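Local coordinates for protein citrate synthase (Thermotoga maritima, PDB 2P2W) that probably catalyses the condensation of oxaloacetate with acetyl-CoA and water to give citrate and CoA in the tricarboxylic acid cycle, at residues E59-E62 / F63-M67. Numbering follows the deposited sequence.
Sequences ELEE and FKRKM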
loop_
_atom_site.group_PDB
_atom_site.type_symbol
_atom_site.label_atom_id
_atom_site.label_comp_id
_atom_site.label_asym_id
_atom_site.label_seq_id
_atom_site.Cartn_x
_atom_site.Cartn_y
_atom_site.Cartn_z
ATOM N N GLU A 59 -7.853 -24.995 -23.086
ATOM C CA GLU A 59 -7.121 -24.005 -22.305
ATOM C C GLU A 59 -7.881 -23.673 -21.021
ATOM O O GLU A 59 -7.291 -23.623 -19.941
ATOM C CB GLU A 59 -6.884 -22.733 -23.125
ATOM C CG GLU A 59 -5.607 -22.781 -23.960
ATOM C CD GLU A 59 -5.590 -21.746 -25.066
ATOM O OE1 GLU A 59 -6.670 -21.212 -25.396
ATOM O OE2 GLU A 59 -4.499 -21.472 -25.612
ATOM N N LEU A 60 -9.189 -23.457 -21.133
ATOM C CA LEU A 60 -9.995 -23.141 -19.959
ATOM C C LEU A 60 -9.995 -24.305 -18.975
ATOM O O LEU A 60 -9.884 -24.108 -17.765
ATOM C CB LEU A 60 -11.436 -22.821 -20.362
ATOM C CG LEU A 60 -12.358 -22.439 -19.197
ATOM C CD1 LEU A 60 -11.775 -21.245 -18.457
ATOM C CD2 LEU A 60 -13.744 -22.109 -19.723
ATOM N N GLU A 61 -10.121 -25.518 -19.503
ATOM C CA GLU A 61 -10.133 -26.715 -18.673
ATOM C C GLU A 61 -8.838 -26.813 -17.874
ATOM O O GLU A 61 -8.856 -27.043 -16.664
ATOM C CB GLU A 61 -10.294 -27.963 -19.547
ATOM C CG GLU A 61 -10.631 -29.223 -18.768
ATOM C CD GLU A 61 -10.569 -30.483 -19.623
ATOM O OE1 GLU A 61 -9.502 -30.755 -20.223
ATOM O OE2 GLU A 61 -11.591 -31.200 -19.693
ATOM N N GLU A 62 -7.712 -26.641 -18.559
ATOM C CA GLU A 62 -6.407 -26.708 -17.913
ATOM C C GLU A 62 -6.202 -25.549 -16.938
ATOM O O GLU A 62 -5.611 -25.720 -15.871
ATOM C CB GLU A 62 -5.301 -26.707 -18.971
ATOM C CG GLU A 62 -5.166 -28.033 -19.704
ATOM C CD GLU A 62 -4.432 -27.900 -21.026
ATOM O OE1 GLU A 62 -3.519 -27.049 -21.119
ATOM O OE2 GLU A 62 -4.763 -28.655 -21.966
ATOM N N PHE A 63 -6.694 -24.371 -17.303
ATOM C CA PHE A 63 -6.550 -23.208 -16.437
ATOM C C PHE A 63 -7.384 -23.387 -15.168
ATOM O O PHE A 63 -6.970 -22.975 -14.085
ATOM C CB PHE A 63 -6.978 -21.933 -17.171
ATOM C CG PHE A 63 -6.717 -20.668 -16.395
ATOM C CD1 PHE A 63 -5.412 -20.281 -16.086
ATOM C CD2 PHE A 63 -7.773 -19.875 -15.957
ATOM C CE1 PHE A 63 -5.162 -19.119 -15.348
ATOM C CE2 PHE A 63 -7.536 -18.711 -15.219
ATOM C CZ PHE A 63 -6.228 -18.334 -14.913
ATOM N N LYS A 64 -8.560 -23.998 -15.298
ATOM C CA LYS A 64 -9.414 -24.215 -14.133
ATOM C C LYS A 64 -8.759 -25.204 -13.180
ATOM O O LYS A 64 -8.842 -25.049 -11.964
ATOM C CB LYS A 64 -10.801 -24.721 -14.548
ATOM C CG LYS A 64 -11.768 -23.608 -14.931
ATOM C CD LYS A 64 -13.113 -24.145 -15.407
ATOM C CE LYS A 64 -13.855 -24.856 -14.283
ATOM N NZ LYS A 64 -15.330 -24.657 -14.376
ATOM N N ARG A 65 -8.101 -26.220 -13.730
ATOM C CA ARG A 65 -7.422 -27.201 -12.890
ATOM C C ARG A 65 -6.216 -26.564 -12.201
ATOM O O ARG A 65 -5.874 -26.926 -11.075
ATOM C CB ARG A 65 -6.969 -28.412 -13.717
ATOM C CG ARG A 65 -8.114 -29.295 -14.200
ATOM C CD ARG A 65 -7.630 -30.720 -14.433
ATOM N NE ARG A 65 -6.576 -30.790 -15.436
ATOM C CZ ARG A 65 -6.786 -31.039 -16.726
ATOM N NH1 ARG A 65 -8.018 -31.247 -17.172
ATOM N NH2 ARG A 65 -5.764 -31.075 -17.569
ATOM N N LYS A 66 -5.579 -25.613 -12.880
ATOM C CA LYS A 66 -4.418 -24.918 -12.329
ATOM C C LYS A 66 -4.827 -24.087 -11.115
ATOM O O LYS A 66 -4.233 -24.201 -10.038
ATOM C CB LYS A 66 -3.792 -23.995 -13.381
ATOM C CG LYS A 66 -2.643 -23.145 -12.845
ATOM C CD LYS A 66 -1.989 -22.313 -13.942
ATOM C CE LYS A 66 -1.088 -23.164 -14.814
ATOM N NZ LYS A 66 0.312 -23.138 -14.301
ATOM N N MET A 67 -5.836 -23.237 -11.292
ATOM C CA MET A 67 -6.294 -22.414 -10.181
ATOM C C MET A 67 -6.765 -23.298 -9.031
ATOM O O MET A 67 -6.480 -23.014 -7.870
ATOM C CB MET A 67 -7.419 -21.475 -10.630
ATOM C CG MET A 67 -6.940 -20.365 -11.559
ATOM S SD MET A 67 -8.200 -19.110 -11.869
ATOM C CE MET A 67 -8.352 -18.391 -10.237
#
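Glu61 and Arg65 run side by side on the exposed side of helix 57-69 and form a salt bridge. The link is a weak hydrogen bond from Arg65 NH1 to Glu61 OE1, 3.4 Å long and bent to 145° at the hydrogen, with the carboxylate and guanidinium planes turned 47° apart. A bend at chi3 (-60°), followed by a near-perpendicular chi4, folds the Arg65 guanidinium back toward the preceding turn, where Glu61 O and Glu62 CA lie over one of its faces. Its other branch, NH2, rests 3.8 Å from Glu62 CG.

Backbone bonds tie the two turns together: Phe63 N donates to Glu59 O at 2.8 Å, and the same N-H(i+4) to O(i) pattern links Lys64 to Leu60, Arg65 to Glu61 and Lys66 to Glu62.

Among aliphatic groups, Leu60 CG lies 4.2 Å from Lys64 CD; on the buried side Met67 CG sits 3.9 Å above the plane of the Phe63 ring, toward its rim. Phe63 meets Tyr47 of helix 42-51 edge-to-face and Ile116 of helix 110-133, and Leu60 packs on Ile360 of the second subunit. This is an amphipathic alpha-helix with an i/i+4 Glu-Arg pair, on the periphery of the largely helical citrate synthase fold.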